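Local coordinates for sterol regulatory element-binding protein cleavage-activating protein (Schizosaccharomyces pombe, PDB 4YHC) that serves as the escort required for sre1 processing at low sterol and oxygen, the piece in the crystal being its WD40 domain, at residues Phe365-Lys370 with Gln408-Trp413; Pro438-Ala443 with Ala450-Asn455; Ser4-Leu9 with Lys428-Leu433. The protein carries 9 engineered substitutions. All blocks are in the same frame, centred on the assembly; numbering follows the deposited sequence.

Contact 1: Phe365-Lys370 with Gln408-Trp413; sequences FGMRRK and QVWEVW
Arg-369 lies over the indole of Trp-410, its CB 3.6 Å from the centroid of the six-membered ring and almost exactly on the ring normal, a clean CH-pi contact. With CG anti to the backbone N (chi1 -171°), the arginine chain runs on across the indole, but its guanidinium is turned 75° to the ring and does not stack. Met-367 approaches Trp-410 obliquely, CE 3.9 Å from CE3, and the bend at its thioether also brings CE to Val-412 CG2.

Arg-368, Glu-411 and Trp-413 put their side chains on the reverse face. Gly-366 CA sits beneath the Trp-413 indole, 3.8 Å from the centroid of the five-membered ring; a CB would collide with CZ2. Next along, Arg-368 NH1 forms a salt bridge 2.7 Å long with Glu-411 OE1. The oxygen lies at the guanidinium edge, while NH1 comes from above the carboxylate plane; a single N-O pair makes the bridge. Lys-370 lays CE against Val-409 CG1 at 3.6 Å.

Behind these side chains, paired backbone bonds join Gly-366 to Trp-413 and Arg-368 to Glu-411 in antiparallel register, the Glu-411 N to Arg-368 O bond being 2.8 Å. Both strands are inner members of a propeller blade, and 408-413 falls in the predicted fifth WD repeat.

Trp-410 NE1 donates in its ring plane to Gln-408 OE1 at 3.0 Å, and Ser-432 OG bonds to that same oxygen. A leucine in place of Trp-410 would probably leave Arg-369 CB without its ring face and Gln-408 OE1 without one of two partners. Farther out, Asp-437 pairs with Arg-369 NH2 and Ser-353 bonds Trp-413 NE1. Each indole thus offers a face to hydrocarbon while its N-H is spent on a polar partner.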
ATOM      1  N   PHE A 365      13.002   4.527   3.588  1.00 18.20           N
ATOM      2  CA  PHE A 365      13.511   4.213   4.912  1.00 17.32           C
ATOM      3  C   PHE A 365      13.925   2.791   4.943  1.00 18.61           C
ATOM      4  O   PHE A 365      13.339   1.938   4.272  1.00 18.18           O
ATOM      5  CB  PHE A 365      12.461   4.443   5.984  1.00 15.72           C
ATOM      6  CG  PHE A 365      11.927   5.890   6.035  1.00 15.68           C
ATOM      7  CD1 PHE A 365      12.610   6.872   6.764  1.00 15.85           C
ATOM      8  CD2 PHE A 365      10.774   6.246   5.391  1.00 15.52           C
ATOM      9  CE1 PHE A 365      12.146   8.193   6.847  1.00 15.87           C
ATOM     10  CE2 PHE A 365      10.295   7.581   5.466  1.00 16.07           C
ATOM     11  CZ  PHE A 365      10.987   8.553   6.174  1.00 16.10           C
ATOM     12  N   GLY A 366      14.884   2.501   5.799  1.00 15.98           N
ATOM     13  CA  GLY A 366      15.329   1.157   5.931  1.00 16.17           C
ATOM     14  C   GLY A 366      15.950   0.824   7.246  1.00 22.19           C
ATOM     15  O   GLY A 366      16.342   1.727   7.975  1.00 16.63           O
ATOM     16  N   MET A 367      16.091  -0.496   7.531  1.00 18.67           N
ATOM     17  CA  MET A 367      16.750  -0.977   8.724  1.00 20.79           C
ATOM     18  C   MET A 367      17.584  -2.235   8.397  1.00 23.82           C
ATOM     19  O   MET A 367      17.100  -3.123   7.689  1.00 18.53           O
ATOM     20  CB  MET A 367      15.723  -1.362   9.786  1.00 21.66           C
ATOM     21  CG  MET A 367      14.995  -0.201  10.418  1.00 28.46           C
ATOM     22  SD  MET A 367      14.094  -0.648  11.932  1.00 26.66           S
ATOM     23  CE  MET A 367      15.427  -0.987  13.077  1.00 18.14           C
ATOM     24  N   ARG A 368      18.775  -2.335   8.962  1.00 21.02           N
ATOM     25  CA  ARG A 368      19.605  -3.594   8.895  1.00 25.04           C
ATOM     26  C   ARG A 368      20.273  -3.878  10.222  1.00 21.69           C
ATOM     27  O   ARG A 368      20.693  -2.929  10.909  1.00 22.17           O
ATOM     28  CB  ARG A 368      20.721  -3.545   7.865  1.00 28.61           C
ATOM     29  CG  ARG A 368      21.425  -2.233   7.731  1.00 39.70           C
ATOM     30  CD  ARG A 368      22.424  -2.303   6.588  1.00 49.90           C
ATOM     31  NE  ARG A 368      23.580  -3.059   6.957  1.00 59.21           N
ATOM     32  CZ  ARG A 368      24.735  -2.525   7.335  1.00 65.43           C
ATOM     33  NH1 ARG A 368      24.926  -1.200   7.371  1.00 64.06           N
ATOM     34  NH2 ARG A 368      25.715  -3.338   7.668  1.00 70.77           N
ATOM     35  N   ARG A 369      20.326  -5.151  10.587  1.00 18.96           N
ATOM     36  CA  ARG A 369      21.052  -5.538  11.785  1.00 28.80           C
ATOM     37  C   ARG A 369      22.524  -5.655  11.371  1.00 32.39           C
ATOM     38  O   ARG A 369      22.816  -6.503  10.604  1.00 35.42           O
ATOM     39  CB  ARG A 369      20.503  -6.838  12.404  1.00 30.56           C
ATOM     40  CG  ARG A 369      21.124  -7.119  13.793  1.00 31.64           C
ATOM     41  CD  ARG A 369      21.040  -8.536  14.288  1.00 38.79           C
ATOM     42  NE  ARG A 369      19.816  -9.132  13.874  1.00 45.79           N
ATOM     43  CZ  ARG A 369      19.702  -9.960  12.860  1.00 52.29           C
ATOM     44  NH1 ARG A 369      20.775 -10.339  12.172  1.00 51.35           N
ATOM     45  NH2 ARG A 369      18.502 -10.411  12.536  1.00 53.28           N
ATOM     46  N   LYS A 370      23.403  -4.753  11.828  1.00 27.45           N
ATOM     47  CA  LYS A 370      24.857  -4.833  11.613  1.00 33.85           C
ATOM     48  C   LYS A 370      25.541  -5.943  12.393  1.00 37.47           C
ATOM     49  O   LYS A 370      26.413  -6.583  11.868  1.00 41.10           O
ATOM     50  CB  LYS A 370      25.553  -3.553  12.022  1.00 36.03           C
ATOM     51  CG  LYS A 370      25.298  -2.407  11.072  1.00 43.10           C
ATOM     52  CD  LYS A 370      26.253  -1.251  11.337  1.00 51.53           C
ATOM     53  CE  LYS A 370      25.706  -0.278  12.340  1.00 46.98           C
ATOM     54  NZ  LYS A 370      26.677   0.814  12.454  1.00 46.23           N
ATOM     55  N   GLN A 408      22.523  -6.010  20.102  1.00 27.46           N
ATOM     56  CA  GLN A 408      22.511  -5.887  18.658  1.00 29.06           C
ATOM     57  C   GLN A 408      22.726  -4.458  18.258  1.00 32.05           C
ATOM     58  O   GLN A 408      22.230  -3.534  18.917  1.00 30.85           O
ATOM     59  CB  GLN A 408      21.154  -6.348  18.101  1.00 28.19           C
ATOM     60  CG  GLN A 408      20.810  -7.805  18.312  1.00 33.53           C
ATOM     61  CD  GLN A 408      19.325  -8.123  18.104  1.00 35.59           C
ATOM     62  OE1 GLN A 408      18.489  -7.239  17.883  1.00 30.94           O
ATOM     63  NE2 GLN A 408      18.987  -9.385  18.246  1.00 28.65           N
ATOM     64  N   VAL A 409      23.447  -4.239  17.180  1.00 21.54           N
ATOM     65  CA  VAL A 409      23.592  -2.934  16.651  1.00 21.10           C
ATOM     66  C   VAL A 409      22.797  -2.941  15.355  1.00 30.15           C
ATOM     67  O   VAL A 409      23.029  -3.834  14.506  1.00 25.15           O
ATOM     68  CB  VAL A 409      25.032  -2.576  16.309  1.00 24.12           C
ATOM     69  CG1 VAL A 409      25.074  -1.180  15.778  1.00 30.40           C
ATOM     70  CG2 VAL A 409      25.928  -2.638  17.568  1.00 25.98           C
ATOM     71  N   TRP A 410      21.900  -1.966  15.211  1.00 22.90           N
ATOM     72  CA  TRP A 410      21.105  -1.769  13.947  1.00 21.86           C
ATOM     73  C   TRP A 410      21.474  -0.473  13.292  1.00 25.54           C
ATOM     74  O   TRP A 410      21.968   0.494  13.970  1.00 27.17           O
ATOM     75  CB  TRP A 410      19.629  -1.789  14.274  1.00 20.30           C
ATOM     76  CG  TRP A 410      19.130  -3.075  14.790  1.00 19.58           C
ATOM     77  CD1 TRP A 410      19.296  -3.577  16.035  1.00 24.90           C
ATOM     78  CD2 TRP A 410      18.334  -4.038  14.068  1.00 19.37           C
ATOM     79  NE1 TRP A 410      18.695  -4.840  16.124  1.00 30.36           N
ATOM     80  CE2 TRP A 410      18.038  -5.096  14.951  1.00 23.75           C
ATOM     81  CE3 TRP A 410      17.800  -4.074  12.774  1.00 30.92           C
ATOM     82  CZ2 TRP A 410      17.316  -6.212  14.566  1.00 27.78           C
ATOM     83  CZ3 TRP A 410      17.011  -5.186  12.390  1.00 28.07           C
ATOM     84  CH2 TRP A 410      16.804  -6.247  13.285  1.00 28.26           C
ATOM     85  N   GLU A 411      21.340  -0.411  11.974  1.00 18.65           N
ATOM     86  CA  GLU A 411      21.455   0.825  11.276  1.00 22.73           C
ATOM     87  C   GLU A 411      20.013   1.143  10.781  1.00 17.88           C
ATOM     88  O   GLU A 411      19.342   0.282  10.198  1.00 23.52           O
ATOM     89  CB  GLU A 411      22.447   0.772  10.131  1.00 27.98           C
ATOM     90  CG  GLU A 411      22.483   2.085   9.346  1.00 34.02           C
ATOM     91  CD  GLU A 411      23.028   1.971   7.937  1.00 51.02           C
ATOM     92  OE1 GLU A 411      23.092   0.849   7.370  1.00 58.35           O
ATOM     93  OE2 GLU A 411      23.354   3.041   7.359  1.00 59.58           O
ATOM     94  N   VAL A 412      19.525   2.310  11.170  1.00 22.17           N
ATOM     95  CA  VAL A 412      18.258   2.898  10.679  1.00 19.20           C
ATOM     96  C   VAL A 412      18.578   3.997   9.731  1.00 21.17           C
ATOM     97  O   VAL A 412      19.358   4.918  10.053  1.00 21.46           O
ATOM     98  CB  VAL A 412      17.454   3.479  11.813  1.00 22.69           C
ATOM     99  CG1 VAL A 412      16.019   3.722  11.380  1.00 19.56           C
ATOM    100  CG2 VAL A 412      17.503   2.527  12.962  1.00 22.82           C
ATOM    101  N   TRP A 413      18.029   3.958   8.529  1.00 17.13           N
ATOM    102  CA  TRP A 413      18.432   4.975   7.583  1.00 16.55           C
ATOM    103  C   TRP A 413      17.288   5.530   6.766  1.00 25.74           C
ATOM    104  O   TRP A 413      16.223   4.925   6.661  1.00 16.13           O
ATOM    105  CB  TRP A 413      19.541   4.450   6.643  1.00 21.79           C
ATOM    106  CG  TRP A 413      19.203   3.161   5.899  1.00 19.16           C
ATOM    107  CD1 TRP A 413      19.513   1.944   6.240  1.00 18.80           C
ATOM    108  CD2 TRP A 413      18.506   3.072   4.645  1.00 16.14           C
ATOM    109  NE1 TRP A 413      19.039   1.038   5.296  1.00 20.14           N
ATOM    110  CE2 TRP A 413      18.434   1.723   4.298  1.00 16.21           C
ATOM    111  CE3 TRP A 413      17.956   3.997   3.800  1.00 16.21           C
ATOM    112  CZ2 TRP A 413      17.775   1.267   3.124  1.00 17.89           C
ATOM    113  CZ3 TRP A 413      17.288   3.560   2.667  1.00 17.13           C
ATOM    114  CH2 TRP A 413      17.239   2.191   2.326  1.00 15.74           C
TER

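Contact 2: Pro438-Ala443 with Ala450-Asn455; sequences PGPSLA and AIVLGN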
ATOM      1  N   PRO A 438      14.455  -8.045   9.656  1.00 21.54           N
ATOM      2  CA  PRO A 438      13.374  -7.054   9.538  1.00 20.98           C
ATOM      3  C   PRO A 438      12.484  -7.316   8.363  1.00 21.20           C
ATOM      4  O   PRO A 438      12.924  -7.905   7.429  1.00 22.14           O
ATOM      5  CB  PRO A 438      14.118  -5.749   9.366  1.00 17.71           C
ATOM      6  CG  PRO A 438      15.475  -6.100   8.924  1.00 22.72           C
ATOM      7  CD  PRO A 438      15.771  -7.445   9.422  1.00 20.09           C
ATOM      8  N   GLY A 439      11.227  -6.926   8.450  1.00 21.46           N
ATOM      9  CA  GLY A 439      10.302  -7.097   7.353  1.00 19.61           C
ATOM     10  C   GLY A 439       9.153  -7.950   7.805  1.00 24.80           C
ATOM     11  O   GLY A 439       9.301  -8.743   8.694  1.00 18.27           O
ATOM     12  N   PRO A 440       7.984  -7.797   7.210  1.00 20.83           N
ATOM     13  CA  PRO A 440       7.675  -6.996   6.079  1.00 20.24           C
ATOM     14  C   PRO A 440       7.514  -5.502   6.463  1.00 21.47           C
ATOM     15  O   PRO A 440       7.743  -5.108   7.613  1.00 19.41           O
ATOM     16  CB  PRO A 440       6.378  -7.677   5.557  1.00 17.92           C
ATOM     17  CG  PRO A 440       5.662  -8.005   6.828  1.00 18.32           C
ATOM     18  CD  PRO A 440       6.810  -8.569   7.665  1.00 21.02           C
ATOM     19  N   SER A 441       7.174  -4.662   5.500  1.00 16.01           N
ATOM     20  CA  SER A 441       7.155  -3.248   5.789  1.00 20.79           C
ATOM     21  C   SER A 441       6.121  -2.556   4.982  1.00 15.63           C
ATOM     22  O   SER A 441       5.726  -3.078   3.965  1.00 19.68           O
ATOM     23  CB  SER A 441       8.565  -2.651   5.632  1.00 22.51           C
ATOM     24  OG  SER A 441       8.985  -2.812   4.296  1.00 33.91           O
ATOM     25  N   LEU A 442       5.598  -1.437   5.482  1.00 18.79           N
ATOM     26  CA  LEU A 442       4.496  -0.719   4.821  1.00 22.50           C
ATOM     27  C   LEU A 442       4.540   0.794   5.113  1.00 19.19           C
ATOM     28  O   LEU A 442       4.845   1.220   6.245  1.00 15.56           O
ATOM     29  CB  LEU A 442       3.203  -1.325   5.322  1.00 22.73           C
ATOM     30  CG  LEU A 442       1.937  -1.120   4.567  1.00 21.37           C
ATOM     31  CD1 LEU A 442       1.955  -1.773   3.200  1.00 26.02           C
ATOM     32  CD2 LEU A 442       0.810  -1.664   5.428  1.00 29.26           C
ATOM     33  N   ALA A 443       4.237   1.601   4.112  1.00 15.21           N
ATOM     34  CA  ALA A 443       4.135   3.017   4.321  1.00 15.53           C
ATOM     35  C   ALA A 443       2.925   3.300   5.194  1.00 19.41           C
ATOM     36  O   ALA A 443       1.859   2.699   4.967  1.00 15.55           O
ATOM     37  CB  ALA A 443       3.979   3.757   2.994  1.00 15.06           C
ATOM     38  N   ALA A 450       6.133   1.799   8.658  1.00 16.04           N
ATOM     39  CA  ALA A 450       6.187   0.742   9.659  1.00 20.13           C
ATOM     40  C   ALA A 450       7.053  -0.417   9.144  1.00 19.68           C
ATOM     41  O   ALA A 450       6.859  -0.898   7.999  1.00 17.71           O
ATOM     42  CB  ALA A 450       4.782   0.221   9.986  1.00 17.13           C
ATOM     43  N   ILE A 451       7.982  -0.855   9.991  1.00 16.57           N
ATOM     44  CA  ILE A 451       8.902  -1.948   9.683  1.00 20.52           C
ATOM     45  C   ILE A 451       8.730  -2.995  10.804  1.00 22.55           C
ATOM     46  O   ILE A 451       8.963  -2.712  11.952  1.00 18.74           O
ATOM     47  CB  ILE A 451      10.371  -1.497   9.639  1.00 17.42           C
ATOM     48  CG1 ILE A 451      10.545  -0.520   8.484  1.00 20.94           C
ATOM     49  CG2 ILE A 451      11.280  -2.705   9.373  1.00 16.88           C
ATOM     50  CD1 ILE A 451      11.938   0.070   8.357  1.00 20.62           C
ATOM     51  N   VAL A 452       8.374  -4.224  10.430  1.00 19.52           N
ATOM     52  CA  VAL A 452       8.246  -5.318  11.400  1.00 19.62           C
ATOM     53  C   VAL A 452       9.634  -5.789  11.843  1.00 21.29           C
ATOM     54  O   VAL A 452      10.550  -5.986  11.031  1.00 23.57           O
ATOM     55  CB  VAL A 452       7.439  -6.492  10.818  1.00 20.07           C
ATOM     56  CG1 VAL A 452       7.503  -7.752  11.689  1.00 17.85           C
ATOM     57  CG2 VAL A 452       5.968  -6.090  10.670  1.00 19.60           C
ATOM     58  N   LEU A 453       9.767  -5.987  13.138  1.00 20.68           N
ATOM     59  CA  LEU A 453      11.000  -6.522  13.746  1.00 23.23           C
ATOM     60  C   LEU A 453      10.598  -7.720  14.563  1.00 24.08           C
ATOM     61  O   LEU A 453      10.288  -7.586  15.757  1.00 20.82           O
ATOM     62  CB  LEU A 453      11.588  -5.454  14.663  1.00 24.92           C
ATOM     63  CG  LEU A 453      12.598  -4.480  14.077  1.00 32.78           C
ATOM     64  CD1 LEU A 453      12.709  -4.376  12.578  1.00 31.47           C
ATOM     65  CD2 LEU A 453      12.512  -3.092  14.736  1.00 20.60           C
ATOM     66  N   GLY A 454      10.465  -8.885  13.916  1.00 21.89           N
ATOM     67  CA  GLY A 454       9.908 -10.037  14.650  1.00 19.47           C
ATOM     68  C   GLY A 454       8.481  -9.918  15.126  1.00 22.32           C
ATOM     69  O   GLY A 454       7.547  -9.910  14.322  1.00 22.24           O
ATOM     70  N   ASN A 455       8.282  -9.801  16.430  1.00 21.90           N
ATOM     71  CA  ASN A 455       6.948  -9.621  16.941  1.00 22.44           C
ATOM     72  C   ASN A 455       6.646  -8.200  17.341  1.00 22.87           C
ATOM     73  O   ASN A 455       5.638  -7.957  17.928  1.00 19.70           O
ATOM     74  CB  ASN A 455       6.681 -10.574  18.095  1.00 29.79           C
ATOM     75  CG  ASN A 455       7.705 -10.473  19.164  1.00 31.68           C
ATOM     76  OD1 ASN A 455       8.894 -10.352  18.876  1.00 35.37           O
ATOM     77  ND2 ASN A 455       7.256 -10.439  20.408  1.00 29.94           N
TER
HETATM   78  O   HOH W   1      10.631  -9.434  11.176  1.00 24.29           O
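Ser-441 and Leu-442 pair with Ile-451 and Ala-450 in a beta hairpin of strands 441-445 and 448-453, and Pro-438 to Pro-440 continue the contact. The two strands belong to a four-stranded sheet whose far edge is 20-24, from the N-terminal part of the chain. A blade built from both ends of the chain is the classic ring closure of WD40 propellers.

Regular pairing holds at Leu-442 and Ala-450, which exchange two backbone bonds, Ala-450 N to Leu-442 O at 2.8 Å and Leu-442 N to Ala-450 O at 2.9 Å. Toward Pro-438 the register changes. Val-452 O takes Gly-439 N at 2.8 Å, whereas Val-452 N gives to Pro-440 O at 3.0 Å, so Val-452 faces both Gly-439 and Pro-440. The peptide between Gly-439 and Pro-440 is cis, and the backbone angles of Gly-439 would jam any CB against the preceding carbonyl.

Pro-440 CD rests on Val-452 CB at 3.8 Å, the proline ring crossing the valine at a slant. With Val-452 CG1 anti to the backbone N (chi1 169°), that methyl lies beside Gly-439 O. Pro-438 CB touches Leu-453 CD1 at 3.8 Å and Ile-451 CG2 a little farther off, while Ser-441 CB meets Ile-451 CG1. Ser-441 OG hydrogen-bonds Glu-354 of strand 354-357, and Ser-441 also touches Val-356 of that strand.

Leu-442 and Val-452 turn to the following sheet, packing on Ile-36 of strand 33-38. Beyond the last direct bond, a water takes Gly-454 N at 2.8 Å and lies 2.9 Å from Gly-439 O, prolonging the ladder. The direct grip between the arms is therefore backbone bonding with hydrocarbon trim, while Ser-441 bonds toward a neighbouring blade.

Contact 3: Ser4-Leu9 with Lys428-Leu433; sequences SDHDEL and KMYNSL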
ATOM      1  N   SER A   4      13.820  -4.408  24.155  1.00 28.78           N
ATOM      2  CA  SER A   4      15.190  -4.476  24.724  1.00 23.33           C
ATOM      3  C   SER A   4      15.131  -4.076  26.187  1.00 31.80           C
ATOM      4  O   SER A   4      14.100  -3.552  26.637  1.00 26.90           O
ATOM      5  CB  SER A   4      16.143  -3.520  24.033  1.00 27.48           C
ATOM      6  OG  SER A   4      15.680  -2.129  24.041  1.00 27.52           O
ATOM      7  N   ASP A   5      16.234  -4.245  26.926  1.00 28.99           N
ATOM      8  CA  ASP A   5      16.349  -3.538  28.238  1.00 31.67           C
ATOM      9  C   ASP A   5      16.478  -2.056  28.013  1.00 33.14           C
ATOM     10  O   ASP A   5      15.721  -1.260  28.615  1.00 32.21           O
ATOM     11  CB  ASP A   5      17.529  -4.019  29.035  1.00 32.53           C
ATOM     12  CG  ASP A   5      17.314  -5.398  29.604  1.00 38.54           C
ATOM     13  OD1 ASP A   5      16.193  -6.007  29.425  1.00 38.81           O
ATOM     14  OD2 ASP A   5      18.308  -5.856  30.210  1.00 39.12           O
ATOM     15  N   HIS A   6      17.377  -1.680  27.114  1.00 30.58           N
ATOM     16  CA  HIS A   6      17.430  -0.270  26.641  1.00 25.62           C
ATOM     17  C   HIS A   6      18.043  -0.181  25.276  1.00 27.14           C
ATOM     18  O   HIS A   6      18.814  -1.042  24.870  1.00 29.16           O
ATOM     19  CB  HIS A   6      18.277   0.612  27.606  1.00 24.65           C
ATOM     20  CG  HIS A   6      19.745   0.261  27.634  1.00 31.07           C
ATOM     21  ND1 HIS A   6      20.275  -0.670  28.505  1.00 31.90           N
ATOM     22  CD2 HIS A   6      20.784   0.686  26.877  1.00 25.42           C
ATOM     23  CE1 HIS A   6      21.577  -0.786  28.297  1.00 26.35           C
ATOM     24  NE2 HIS A   6      21.914   0.048  27.343  1.00 27.12           N
ATOM     25  N   ASP A   7      17.740   0.915  24.610  1.00 22.93           N
ATOM     26  CA  ASP A   7      18.327   1.279  23.341  1.00 23.69           C
ATOM     27  C   ASP A   7      19.279   2.438  23.529  1.00 26.87           C
ATOM     28  O   ASP A   7      19.013   3.344  24.332  1.00 29.18           O
ATOM     29  CB  ASP A   7      17.228   1.713  22.388  1.00 21.69           C
ATOM     30  CG  ASP A   7      16.332   0.558  21.950  1.00 32.22           C
ATOM     31  OD1 ASP A   7      16.627  -0.610  22.276  1.00 25.62           O
ATOM     32  OD2 ASP A   7      15.371   0.803  21.177  1.00 32.27           O
ATOM     33  N   GLU A   8      20.377   2.430  22.794  1.00 22.29           N
ATOM     34  CA  GLU A   8      21.296   3.548  22.772  1.00 29.54           C
ATOM     35  C   GLU A   8      21.464   4.147  21.381  1.00 27.63           C
ATOM     36  O   GLU A   8      21.572   3.407  20.412  1.00 26.75           O
ATOM     37  CB  GLU A   8      22.655   3.035  23.321  1.00 30.97           C
ATOM     38  CG  GLU A   8      23.847   3.952  23.066  1.00 34.45           C
ATOM     39  CD  GLU A   8      25.192   3.242  23.253  1.00 38.42           C
ATOM     40  OE1 GLU A   8      26.078   3.493  22.406  1.00 38.26           O
ATOM     41  OE2 GLU A   8      25.356   2.450  24.223  1.00 34.64           O
ATOM     42  N   LEU A   9      21.411   5.487  21.278  1.00 21.50           N
ATOM     43  CA  LEU A   9      21.626   6.250  20.031  1.00 23.14           C
ATOM     44  C   LEU A   9      22.535   7.440  20.333  1.00 29.00           C
ATOM     45  O   LEU A   9      22.631   7.857  21.487  1.00 26.02           O
ATOM     46  CB  LEU A   9      20.312   6.853  19.545  1.00 24.48           C
ATOM     47  CG  LEU A   9      19.263   5.818  19.129  1.00 30.00           C
ATOM     48  CD1 LEU A   9      18.435   5.338  20.288  1.00 29.61           C
ATOM     49  CD2 LEU A   9      18.292   6.418  18.160  1.00 36.28           C
ATOM     50  N   LYS A 428      21.744   0.824  19.068  1.00 26.52           N
ATOM     51  CA  LYS A 428      22.211  -0.345  19.819  1.00 22.16           C
ATOM     52  C   LYS A 428      21.151  -0.799  20.795  1.00 26.91           C
ATOM     53  O   LYS A 428      20.690   0.002  21.600  1.00 27.12           O
ATOM     54  CB  LYS A 428      23.493  -0.020  20.583  1.00 25.48           C
ATOM     55  CG  LYS A 428      23.962  -1.186  21.404  1.00 36.38           C
ATOM     56  CD  LYS A 428      25.058  -0.811  22.412  1.00 50.83           C
ATOM     57  CE  LYS A 428      26.476  -0.853  21.847  1.00 58.63           C
ATOM     58  NZ  LYS A 428      27.486  -1.281  22.895  1.00 63.44           N
ATOM     59  N   MET A 429      20.794  -2.074  20.752  1.00 22.03           N
ATOM     60  CA  MET A 429      19.752  -2.646  21.604  1.00 25.40           C
ATOM     61  C   MET A 429      20.405  -3.622  22.592  1.00 31.43           C
ATOM     62  O   MET A 429      20.985  -4.669  22.180  1.00 30.85           O
ATOM     63  CB  MET A 429      18.713  -3.434  20.780  1.00 25.29           C
ATOM     64  CG  MET A 429      17.921  -2.604  19.744  1.00 24.81           C
ATOM     65  SD  MET A 429      16.636  -3.636  18.960  1.00 32.98           S
ATOM     66  CE  MET A 429      15.899  -2.524  17.789  1.00 39.18           C
ATOM     67  N   TYR A 430      20.323  -3.263  23.868  1.00 26.85           N
ATOM     68  CA  TYR A 430      20.953  -4.045  24.934  1.00 28.75           C
ATOM     69  C   TYR A 430      19.965  -5.059  25.429  1.00 26.45           C
ATOM     70  O   TYR A 430      18.880  -4.713  25.806  1.00 29.89           O
ATOM     71  CB  TYR A 430      21.381  -3.139  26.089  1.00 31.60           C
ATOM     72  CG  TYR A 430      22.143  -3.932  27.086  1.00 32.16           C
ATOM     73  CD1 TYR A 430      23.465  -4.262  26.850  1.00 30.25           C
ATOM     74  CD2 TYR A 430      21.531  -4.435  28.213  1.00 38.25           C
ATOM     75  CE1 TYR A 430      24.181  -5.017  27.753  1.00 39.17           C
ATOM     76  CE2 TYR A 430      22.235  -5.196  29.136  1.00 40.82           C
ATOM     77  CZ  TYR A 430      23.563  -5.478  28.897  1.00 42.07           C
ATOM     78  OH  TYR A 430      24.275  -6.238  29.783  1.00 39.42           O
ATOM     79  N   ASN A 431      20.332  -6.320  25.376  1.00 29.46           N
ATOM     80  CA  ASN A 431      19.397  -7.400  25.679  1.00 37.68           C
ATOM     81  C   ASN A 431      18.130  -7.434  24.776  1.00 34.79           C
ATOM     82  O   ASN A 431      16.956  -7.549  25.247  1.00 34.86           O
ATOM     83  CB  ASN A 431      18.995  -7.387  27.129  1.00 36.69           C
ATOM     84  CG  ASN A 431      18.630  -8.762  27.595  1.00 49.73           C
ATOM     85  OD1 ASN A 431      19.082  -9.756  27.004  1.00 63.09           O
ATOM     86  ND2 ASN A 431      17.800  -8.851  28.626  1.00 51.37           N
ATOM     87  N   SER A 432      18.397  -7.268  23.486  1.00 28.50           N
ATOM     88  CA  SER A 432      17.328  -7.298  22.486  1.00 29.45           C
ATOM     89  C   SER A 432      16.480  -8.566  22.563  1.00 34.01           C
ATOM     90  O   SER A 432      16.988  -9.664  22.638  1.00 31.12           O
ATOM     91  CB  SER A 432      17.904  -7.166  21.082  1.00 29.34           C
ATOM     92  OG  SER A 432      16.863  -7.263  20.099  1.00 28.97           O
ATOM     93  N   LEU A 433      15.170  -8.418  22.484  1.00 31.38           N
ATOM     94  CA  LEU A 433      14.301  -9.574  22.252  1.00 25.93           C
ATOM     95  C   LEU A 433      13.968  -9.834  20.753  1.00 35.29           C
ATOM     96  O   LEU A 433      13.039 -10.561  20.428  1.00 36.03           O
ATOM     97  CB  LEU A 433      13.023  -9.354  23.029  1.00 30.00           C
ATOM     98  CG  LEU A 433      13.086  -9.726  24.507  1.00 39.26           C
ATOM     99  CD1 LEU A 433      14.438  -9.488  25.160  1.00 42.54           C
ATOM    100  CD2 LEU A 433      11.978  -9.005  25.233  1.00 34.54           C
TER
HETATM  101  O   HOH W   2      14.822  -7.078  27.299  1.00 35.10           O
HETATM  102  O   HOH W   3      28.004   1.837  24.163  1.00 40.71           O
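Lys-428 O takes Glu-8 N at 2.7 Å in its carbonyl plane and also meets the CA of Asp-7 at 3.2 Å. Lys-428 N returns a bond to Glu-8 O, and two residues on, Tyr-430 N reaches His-6 O. Above this ladder the side chains of Glu-8 and Lys-428 run side by side, but OE2 and NZ stay 4.5 Å apart, beyond a salt bridge. A water fills in, donating to OE2 and accepting only weakly from NZ.

On the same face, His-6 lays its imidazole over Tyr-430. CG lies between the backbone N and the carbonyl carbon (chi1 67°), which folds the ring back so that Tyr-430 CB sits over its face, 3.5 Å from the centroid. The two ring planes are only 13° apart, yet so far slid that they barely overlap.

The pairing hangs the short strand 6-8 as an extra strand on the edge of a propeller blade, beside 421-432, so residues from the chain's start extend a sheet formed mostly near its end. There the partner strand breaks into a type II turn from Met-429 to Ser-432.

Asp-5 meets that turn. Its N donates to Tyr-430 O at 2.9 Å, and its carboxylate faces Asn-431 ND2, which makes weak bonds of 3.4 Å to both OD1 and OD2, the amide and carboxylate planes standing 75° apart. A second water donates to Asp-5 OD1 at 2.7 Å and to Asn-431 O. Over the reverse face Asp-7 OD1 touches Met-429 CG, while its OD2 takes the indole N-H of Trp-3.

In the fold
Contacts 1 and 3 are built on one sheet: strand 406-416 lies next to 421-432, and the centres of contacts 1 and 3 are about 13 Å apart. Gln-408 is the joint, its O 2.7 Å from Met-429 N and its OE1 2.7 Å from Ser-432 OG. Contact 2 lies in the adjoining sheet, its centre about 12 Å from that of contact 1, and meets it by packing: Met-367 CG is 3.7 Å from Ile-451 CD1, and Trp-410 CZ3 3.9 Å from Pro-438 CG. Contacts 2 and 3 do not touch. No ligand marks a site here; contacts 1 and 2 fall wholly in the region that, by similarity, probably interacts with sre1.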